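Local structure of protein RIF2 (Saccharomyces cerevisiae, 4BJ1) at residues 74-78 with 141-146; 247-251 with 297-302; 17-21 with 284-289. The protein takes part in transcriptional silencing and telomere length regulation in yeast and interacts with RAP1 and RIF1. All blocks are in the same frame, centred on the assembly; numbering follows the deposited sequence.

Interaction 1: 74-78 with 141-146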
loop_
_atom_site.group_PDB
_atom_site.type_symbol
_atom_site.label_atom_id
_atom_site.label_comp_id
_atom_site.label_asym_id
_atom_site.label_seq_id
_atom_site.Cartn_x
_atom_site.Cartn_y
_atom_site.Cartn_z
ATOM N N LEU A 74 4.935 15.874 -2.146
ATOM C CA LEU A 74 5.762 16.620 -1.183
ATOM C C LEU A 74 5.794 18.129 -1.513
ATOM O O LEU A 74 5.942 18.945 -0.601
ATOM C CB LEU A 74 7.196 16.037 -1.167
ATOM C CG LEU A 74 8.230 16.674 -0.234
ATOM C CD1 LEU A 74 9.052 15.620 0.452
ATOM C CD2 LEU A 74 9.124 17.666 -0.985
ATOM N N VAL A 75 5.688 18.479 -2.822
ATOM C CA VAL A 75 5.707 19.849 -3.359
ATOM C C VAL A 75 4.548 20.678 -2.778
ATOM O O VAL A 75 3.377 20.304 -2.930
ATOM C CB VAL A 75 5.744 19.873 -4.917
ATOM C CG1 VAL A 75 5.846 21.306 -5.447
ATOM C CG2 VAL A 75 6.898 19.024 -5.454
ATOM N N ASP A 76 4.903 21.790 -2.096
ATOM C CA ASP A 76 3.980 22.721 -1.424
ATOM C C ASP A 76 3.493 23.894 -2.338
ATOM O O ASP A 76 3.046 24.946 -1.841
ATOM C CB ASP A 76 4.628 23.241 -0.113
ATOM C CG ASP A 76 5.771 24.239 -0.296
ATOM O OD1 ASP A 76 6.500 24.140 -1.321
ATOM O OD2 ASP A 76 5.940 25.116 0.583
ATOM N N ILE A 77 3.572 23.681 -3.669
ATOM C CA ILE A 77 3.216 24.610 -4.742
ATOM C C ILE A 77 2.306 23.866 -5.717
ATOM O O ILE A 77 2.386 22.639 -5.783
ATOM C CB ILE A 77 4.565 25.093 -5.360
ATOM C CG1 ILE A 77 4.912 26.524 -4.891
ATOM C CG2 ILE A 77 4.670 24.943 -6.886
ATOM C CD1 ILE A 77 5.479 26.664 -3.383
ATOM N N ASN A 78 1.429 24.570 -6.445
ATOM C CA ASN A 78 0.537 23.909 -7.403
ATOM C C ASN A 78 1.290 23.108 -8.485
ATOM O O ASN A 78 2.249 23.599 -9.084
ATOM C CB ASN A 78 -0.428 24.891 -8.020
ATOM C CG ASN A 78 -1.405 24.261 -8.959
ATOM O OD1 ASN A 78 -1.171 24.182 -10.170
ATOM N ND2 ASN A 78 -2.551 23.863 -8.427
ATOM N N GLU A 141 -4.782 28.919 -7.472
ATOM C CA GLU A 141 -4.393 28.096 -6.337
ATOM C C GLU A 141 -3.211 28.709 -5.597
ATOM O O GLU A 141 -3.262 28.820 -4.367
ATOM C CB GLU A 141 -4.030 26.673 -6.809
ATOM C CG GLU A 141 -5.214 25.850 -7.277
ATOM C CD GLU A 141 -5.779 24.962 -6.191
ATOM O OE1 GLU A 141 -5.271 23.827 -6.037
ATOM O OE2 GLU A 141 -6.697 25.416 -5.468
ATOM N N SER A 142 -2.126 29.055 -6.347
ATOM C CA SER A 142 -0.878 29.643 -5.839
ATOM C C SER A 142 -0.243 30.493 -6.915
ATOM O O SER A 142 -0.647 30.388 -8.065
ATOM C CB SER A 142 0.088 28.561 -5.341
ATOM O OG SER A 142 0.461 27.625 -6.337
ATOM N N ILE A 143 0.705 31.369 -6.547
ATOM C CA ILE A 143 1.399 32.265 -7.477
ATOM C C ILE A 143 2.326 31.445 -8.366
ATOM O O ILE A 143 2.381 31.677 -9.582
ATOM C CB ILE A 143 2.136 33.414 -6.734
ATOM C CG1 ILE A 143 1.162 34.508 -6.298
ATOM C CG2 ILE A 143 3.273 34.005 -7.576
ATOM C CD1 ILE A 143 1.691 35.358 -5.226
ATOM N N ASP A 144 3.030 30.479 -7.751
ATOM C CA ASP A 144 3.955 29.590 -8.444
ATOM C C ASP A 144 3.250 28.299 -8.885
ATOM O O ASP A 144 2.404 27.783 -8.157
ATOM C CB ASP A 144 5.153 29.266 -7.538
ATOM C CG ASP A 144 5.962 30.471 -7.104
ATOM O OD1 ASP A 144 6.502 31.178 -7.989
ATOM O OD2 ASP A 144 6.094 30.686 -5.875
ATOM N N HIS A 145 3.599 27.775 -10.059
ATOM C CA HIS A 145 3.022 26.547 -10.602
ATOM C C HIS A 145 4.122 25.690 -11.168
ATOM O O HIS A 145 5.164 26.214 -11.545
ATOM C CB HIS A 145 2.023 26.848 -11.733
ATOM C CG HIS A 145 0.977 27.846 -11.367
ATOM N ND1 HIS A 145 -0.228 27.453 -10.817
ATOM C CD2 HIS A 145 1.012 29.200 -11.442
ATOM C CE1 HIS A 145 -0.902 28.575 -10.603
ATOM N NE2 HIS A 145 -0.191 29.658 -10.962
ATOM N N ILE A 146 3.891 24.373 -11.236
ATOM C CA ILE A 146 4.805 23.395 -11.814
ATOM C C ILE A 146 3.985 22.560 -12.771
ATOM O O ILE A 146 2.970 21.970 -12.382
ATOM C CB ILE A 146 5.550 22.528 -10.764
ATOM C CG1 ILE A 146 6.646 23.339 -10.043
ATOM C CG2 ILE A 146 6.154 21.278 -11.421
ATOM C CD1 ILE A 146 7.261 22.647 -8.771
#
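The Asn78 side chain lies against Glu141, Ser142 and His145, its two amide branches facing different partners. It extends with CG anti to the backbone N (chi1 -177°), which sets the carboxamide between the His145 imidazole and the Glu141 chain. Asn78 OD1 lies at the edge of the imidazole, in the ring plane, 3.5 Å from His145 ND1. The bond is straight but weak at that length, and the amide and ring planes stand 75° apart. On the other branch, Asn78 ND2 rests 3.5 Å from Glu141 CG, crossing that side chain at about a right angle. Asn139 adds a second, weak donor to Asn78 OD1. The backbone of Asn78 is gripped separately: Asn78 N donates to Ser142 OG at 3.2 Å, and the same hydroxyl, Ser142 OG, donates to Asp144 O at 2.7 Å, in the plane of that carbonyl. Asn78 O in turn accepts from Ile146 N at 2.8 Å. These bonds stand at the end of the sheet where the chain leads into strands 78-83 and 145-153, which are neighbours in it. Strand 78-83 is an edge strand of this five-stranded parallel sheet with order 2-3-4-1-5, the sheet of the AAA+ fold, and 141-146 falls in the RIF2 ASCE region. Beside the polar cluster, Ile146 CD1 gathers two apolar groups. Val75 CG1 and Ile146 CD1 meet tip to tip, 3.9 Å apart, whereas the Ile77 side chain crosses that of Ile146 at about a right angle and touches with CG2. Ile77 CG1 also packs 3.8 Å from Asp144 CB, while the Asp144 carboxylate turns to Asn183 through OD1.

Interaction 2: 247-251 with 297-302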
loop_
_atom_site.group_PDB
_atom_site.type_symbol
_atom_site.label_atom_id
_atom_site.label_comp_id
_atom_site.label_asym_id
_atom_site.label_seq_id
_atom_site.Cartn_x
_atom_site.Cartn_y
_atom_site.Cartn_z
ATOM N N SER A 247 5.060 -17.818 10.568
ATOM C CA SER A 247 4.629 -19.009 9.815
ATOM C C SER A 247 4.724 -18.730 8.324
ATOM O O SER A 247 5.339 -19.525 7.602
ATOM C CB SER A 247 3.183 -19.379 10.130
ATOM O OG SER A 247 2.955 -19.545 11.514
ATOM N N TYR A 248 4.114 -17.607 7.862
ATOM C CA TYR A 248 4.137 -17.268 6.456
ATOM C C TYR A 248 5.584 -17.141 5.933
ATOM O O TYR A 248 5.948 -17.856 4.999
ATOM C CB TYR A 248 3.263 -16.022 6.123
ATOM C CG TYR A 248 3.499 -15.539 4.707
ATOM C CD1 TYR A 248 2.842 -16.131 3.628
ATOM C CD2 TYR A 248 4.471 -14.579 4.432
ATOM C CE1 TYR A 248 3.134 -15.770 2.312
ATOM C CE2 TYR A 248 4.768 -14.207 3.119
ATOM C CZ TYR A 248 4.105 -14.814 2.064
ATOM O OH TYR A 248 4.431 -14.486 0.778
ATOM N N ASN A 249 6.404 -16.275 6.547
ATOM C CA ASN A 249 7.757 -16.060 6.065
ATOM C C ASN A 249 8.669 -17.287 6.221
ATOM O O ASN A 249 9.489 -17.524 5.329
ATOM C CB ASN A 249 8.375 -14.809 6.658
ATOM C CG ASN A 249 7.755 -13.530 6.168
ATOM O OD1 ASN A 249 7.419 -13.355 4.987
ATOM N ND2 ASN A 249 7.589 -12.591 7.067
ATOM N N SER A 250 8.508 -18.092 7.286
ATOM C CA SER A 250 9.328 -19.298 7.425
ATOM C C SER A 250 9.072 -20.279 6.283
ATOM O O SER A 250 10.037 -20.796 5.716
ATOM C CB SER A 250 9.097 -19.979 8.764
ATOM O OG SER A 250 9.546 -19.112 9.790
ATOM N N LEU A 251 7.774 -20.495 5.919
ATOM C CA LEU A 251 7.360 -21.401 4.846
ATOM C C LEU A 251 7.987 -20.964 3.550
ATOM O O LEU A 251 8.589 -21.794 2.873
ATOM C CB LEU A 251 5.830 -21.465 4.686
ATOM C CG LEU A 251 5.357 -22.447 3.604
ATOM C CD1 LEU A 251 5.291 -23.853 4.132
ATOM C CD2 LEU A 251 4.039 -22.040 3.016
ATOM N N LEU A 297 -3.855 -20.816 1.854
ATOM C CA LEU A 297 -2.726 -20.055 1.319
ATOM C C LEU A 297 -1.440 -20.864 1.357
ATOM O O LEU A 297 -0.807 -21.030 0.317
ATOM C CB LEU A 297 -2.565 -18.689 2.015
ATOM C CG LEU A 297 -1.379 -17.806 1.578
ATOM C CD1 LEU A 297 -1.535 -17.303 0.170
ATOM C CD2 LEU A 297 -1.251 -16.621 2.457
ATOM N N LEU A 298 -1.092 -21.420 2.531
ATOM C CA LEU A 298 0.128 -22.219 2.724
ATOM C C LEU A 298 0.157 -23.441 1.823
ATOM O O LEU A 298 1.210 -23.779 1.281
ATOM C CB LEU A 298 0.297 -22.621 4.196
ATOM C CG LEU A 298 0.273 -21.495 5.250
ATOM C CD1 LEU A 298 0.206 -22.066 6.621
ATOM C CD2 LEU A 298 1.483 -20.566 5.136
ATOM N N ASP A 299 -1.018 -24.060 1.621
ATOM C CA ASP A 299 -1.220 -25.215 0.752
ATOM C C ASP A 299 -0.908 -24.866 -0.698
ATOM O O ASP A 299 -0.330 -25.679 -1.400
ATOM C CB ASP A 299 -2.660 -25.723 0.886
ATOM C CG ASP A 299 -3.030 -26.784 -0.119
ATOM O OD1 ASP A 299 -2.759 -27.969 0.152
ATOM O OD2 ASP A 299 -3.547 -26.419 -1.211
ATOM N N LYS A 300 -1.306 -23.677 -1.154
ATOM C CA LYS A 300 -1.071 -23.222 -2.517
ATOM C C LYS A 300 0.402 -22.960 -2.768
ATOM O O LYS A 300 0.931 -23.442 -3.767
ATOM C CB LYS A 300 -1.942 -22.017 -2.838
ATOM C CG LYS A 300 -3.407 -22.410 -2.860
ATOM C CD LYS A 300 -4.295 -21.289 -3.300
ATOM C CE LYS A 300 -5.746 -21.655 -3.154
ATOM N NZ LYS A 300 -6.615 -20.585 -3.695
ATOM N N ILE A 301 1.095 -22.300 -1.816
ATOM C CA ILE A 301 2.542 -22.019 -1.902
ATOM C C ILE A 301 3.377 -23.341 -1.950
ATOM O O ILE A 301 4.327 -23.488 -2.738
ATOM C CB ILE A 301 2.961 -21.062 -0.744
ATOM C CG1 ILE A 301 2.136 -19.744 -0.795
ATOM C CG2 ILE A 301 4.461 -20.767 -0.771
ATOM C CD1 ILE A 301 2.258 -18.825 0.404
ATOM N N ARG A 302 2.967 -24.307 -1.133
ATOM C CA ARG A 302 3.618 -25.602 -1.006
ATOM C C ARG A 302 3.316 -26.536 -2.201
ATOM O O ARG A 302 4.240 -27.132 -2.775
ATOM C CB ARG A 302 3.170 -26.238 0.327
ATOM C CG ARG A 302 4.215 -27.077 1.084
ATOM C CD ARG A 302 3.941 -27.199 2.595
ATOM N NE ARG A 302 2.518 -27.017 2.918
ATOM C CZ ARG A 302 2.049 -26.473 4.039
ATOM N NH1 ARG A 302 2.882 -26.079 4.998
ATOM N NH2 ARG A 302 0.740 -26.328 4.215
#
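Leu251 holds its CG anti to the backbone N (chi1 -178°), which carries both methyls across to helix 294-304; Leu298 instead has its CG anti to the carbonyl carbon (chi1 -54°), an orientation that brings its CD2 toward Leu251. The two leucines cross obliquely, and their CD2 methyls, Leu251 CD2 and Leu298 CD2, lie 3.6 Å apart. Leu251 CD2 also touches Ile301 CG2 at 4.0 Å, so one methyl is shared between neighbouring turns. The other branch, Leu251 CD1, comes to 3.4 Å from Arg302 NH1, where the arginine chain, bent at chi3, crosses the leucine at about a right angle. Deeper in the contact, Tyr248 and Ile301 also cross at about a right angle, with Tyr248 CE1 3.7 Å from Ile301 CD1. Leu297 CD2 approaches the same ring at CD1 of Tyr248, 4.3 Å away. The phenol group is placed by residues beyond this pair: Tyr248 OH is hydrogen-bonded to Ile234 O and Tyr284 OH, and its ring stacks with Phe236. The contacts between the helices are apolar apart from the solvent-exposed Arg302. The axes of segments 247-251 and 297-302 run nearly parallel, 7° apart, at a closest approach of 11.1 Å, a wide spacing bridged by long side chains. Such packing joins helices 243-257 and 294-304 within the helical AAA+ lid domain.

Interaction 3: 17-21 with 284-289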
loop_
_atom_site.group_PDB
_atom_site.type_symbol
_atom_site.label_atom_id
_atom_site.label_comp_id
_atom_site.label_asym_id
_atom_site.label_seq_id
_atom_site.Cartn_x
_atom_site.Cartn_y
_atom_site.Cartn_z
ATOM N N ALA A 17 -1.366 -8.323 3.215
ATOM C CA ALA A 17 -0.461 -9.002 2.299
ATOM C C ALA A 17 -0.668 -8.399 0.914
ATOM O O ALA A 17 0.308 -8.072 0.246
ATOM C CB ALA A 17 -0.729 -10.504 2.285
ATOM N N LEU A 18 -1.924 -8.178 0.509
ATOM C CA LEU A 18 -2.215 -7.571 -0.778
ATOM C C LEU A 18 -1.639 -6.176 -0.907
ATOM O O LEU A 18 -0.936 -5.915 -1.889
ATOM C CB LEU A 18 -3.693 -7.612 -1.091
ATOM C CG LEU A 18 -4.073 -8.907 -1.774
ATOM C CD1 LEU A 18 -5.413 -9.407 -1.313
ATOM C CD2 LEU A 18 -3.993 -8.770 -3.296
ATOM N N GLN A 19 -1.796 -5.332 0.134
ATOM C CA GLN A 19 -1.196 -3.997 0.150
ATOM C C GLN A 19 0.336 -4.062 0.150
ATOM O O GLN A 19 0.941 -3.337 -0.634
ATOM C CB GLN A 19 -1.677 -3.218 1.349
ATOM C CG GLN A 19 -1.334 -1.749 1.293
ATOM C CD GLN A 19 -1.121 -1.247 2.681
ATOM O OE1 GLN A 19 -0.585 -1.946 3.539
ATOM N NE2 GLN A 19 -1.560 -0.038 2.950
ATOM N N GLU A 20 0.962 -4.964 0.958
ATOM C CA GLU A 20 2.419 -5.036 0.974
ATOM C C GLU A 20 2.994 -5.544 -0.312
ATOM O O GLU A 20 4.000 -5.005 -0.751
ATOM C CB GLU A 20 2.999 -5.799 2.162
ATOM C CG GLU A 20 4.426 -5.320 2.407
ATOM C CD GLU A 20 5.199 -5.746 3.637
ATOM O OE1 GLU A 20 4.622 -6.458 4.484
ATOM O OE2 GLU A 20 6.396 -5.387 3.741
ATOM N N LEU A 21 2.365 -6.561 -0.938
ATOM C CA LEU A 21 2.826 -7.108 -2.215
ATOM C C LEU A 21 2.767 -5.967 -3.256
ATOM O O LEU A 21 3.760 -5.735 -3.950
ATOM C CB LEU A 21 1.985 -8.349 -2.593
ATOM C CG LEU A 21 2.432 -9.219 -3.787
ATOM C CD1 LEU A 21 3.804 -9.888 -3.554
ATOM C CD2 LEU A 21 1.404 -10.291 -4.049
ATOM N N TYR A 284 1.164 -14.477 -7.562
ATOM C CA TYR A 284 1.036 -14.320 -6.124
ATOM C C TYR A 284 -0.222 -13.599 -5.667
ATOM O O TYR A 284 -0.806 -14.031 -4.670
ATOM C CB TYR A 284 2.275 -13.665 -5.548
ATOM C CG TYR A 284 2.846 -14.458 -4.406
ATOM C CD1 TYR A 284 3.489 -15.672 -4.630
ATOM C CD2 TYR A 284 2.720 -14.012 -3.090
ATOM C CE1 TYR A 284 3.998 -16.420 -3.578
ATOM C CE2 TYR A 284 3.221 -14.754 -2.028
ATOM C CZ TYR A 284 3.862 -15.958 -2.278
ATOM O OH TYR A 284 4.374 -16.700 -1.247
ATOM N N THR A 285 -0.650 -12.517 -6.353
ATOM C CA THR A 285 -1.898 -11.851 -5.956
ATOM C C THR A 285 -3.074 -12.854 -6.084
ATOM O O THR A 285 -3.913 -12.908 -5.195
ATOM C CB THR A 285 -2.145 -10.542 -6.707
ATOM O OG1 THR A 285 -2.306 -10.850 -8.064
ATOM C CG2 THR A 285 -1.022 -9.527 -6.536
ATOM N N GLU A 286 -3.054 -13.716 -7.118
ATOM C CA GLU A 286 -4.054 -14.768 -7.314
ATOM C C GLU A 286 -4.116 -15.744 -6.157
ATOM O O GLU A 286 -5.199 -15.924 -5.614
ATOM C CB GLU A 286 -3.823 -15.522 -8.621
ATOM C CG GLU A 286 -4.328 -14.771 -9.832
ATOM C CD GLU A 286 -4.096 -15.485 -11.145
ATOM O OE1 GLU A 286 -4.110 -16.738 -11.157
ATOM O OE2 GLU A 286 -3.924 -14.788 -12.171
ATOM N N ILE A 287 -2.974 -16.343 -5.745
ATOM C CA ILE A 287 -2.976 -17.283 -4.619
ATOM C C ILE A 287 -3.526 -16.611 -3.360
ATOM O O ILE A 287 -4.357 -17.225 -2.694
ATOM C CB ILE A 287 -1.650 -18.050 -4.347
ATOM C CG1 ILE A 287 -0.506 -17.115 -3.924
ATOM C CG2 ILE A 287 -1.246 -18.947 -5.533
ATOM C CD1 ILE A 287 0.672 -17.781 -3.368
ATOM N N ILE A 288 -3.136 -15.340 -3.075
ATOM C CA ILE A 288 -3.632 -14.602 -1.895
ATOM C C ILE A 288 -5.131 -14.376 -2.009
ATOM O O ILE A 288 -5.854 -14.802 -1.128
ATOM C CB ILE A 288 -2.829 -13.285 -1.577
ATOM C CG1 ILE A 288 -1.319 -13.615 -1.322
ATOM C CG2 ILE A 288 -3.445 -12.538 -0.386
ATOM C CD1 ILE A 288 -0.379 -12.527 -1.446
ATOM N N VAL A 289 -5.592 -13.735 -3.099
ATOM C CA VAL A 289 -7.002 -13.427 -3.389
ATOM C C VAL A 289 -7.888 -14.701 -3.342
ATOM O O VAL A 289 -8.850 -14.723 -2.574
ATOM C CB VAL A 289 -7.144 -12.626 -4.712
ATOM C CG1 VAL A 289 -8.533 -12.750 -5.308
ATOM C CG2 VAL A 289 -6.784 -11.163 -4.503
#
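Helices 10-26 and 276-290 run antiparallel where they meet: the axes of segments 17-21 and 284-289 make an angle of 171° and approach to 10.5 Å, and the backbones come nearest at Leu18 CA and Thr285 CA, 6.7 Å apart. Across this spacing the side chains meet through carbon atoms. Leu21, its CG anti to the backbone N (chi1 -171°), sends CD2 into the turn 284-288, where Leu21 CD2 lies 3.6 Å from Thr285 CG2. The same Leu21 CD2 sits 3.8 Å from Tyr284 CB, at the edge of the tyrosine ring and near its plane, and also touches Ile288 CD1. One turn earlier, Leu18 and Ile288 slide past each other in opposite directions, with Leu18 CD1 3.8 Å from Ile288 CG2. Leu18 CD2 reaches Val289 CG2 at 3.9 Å, crossing the valine at about a right angle. Replacing Leu18 by an alanine would probably leave Ile288 CG2 and Val289 CG2 without their partner on helix 10-26. Leu18 also packs on Leu18 of the second subunit of the assembly. This buried, antiparallel helix packing joins helix 10-26, the first helix of the modelled chain, to helix 276-290 of the AAA+ lid region.

From the N terminus, helix 10-26 provides the first half of interaction 3, which is completed only at 284-289 and so brackets most of the chain. Interaction 1 opens and closes within that span, tying the entry of strand 78-83 to that of strand 145-153 in the parallel sheet. Interaction 2 opens later, at 247-251, and closes at 297-302, beyond the end of interaction 3, so these two cross. Together they tie helix 243-257 to 294-304 and helix 10-26 to 276-290 in the helical lid region, sharing the Tyr248-Tyr284 hydroxyl pair, and Ile301 packs on Ile287. Interaction 1 stands apart, its centre about 47 Å from that of interaction 2, across the chain's centre.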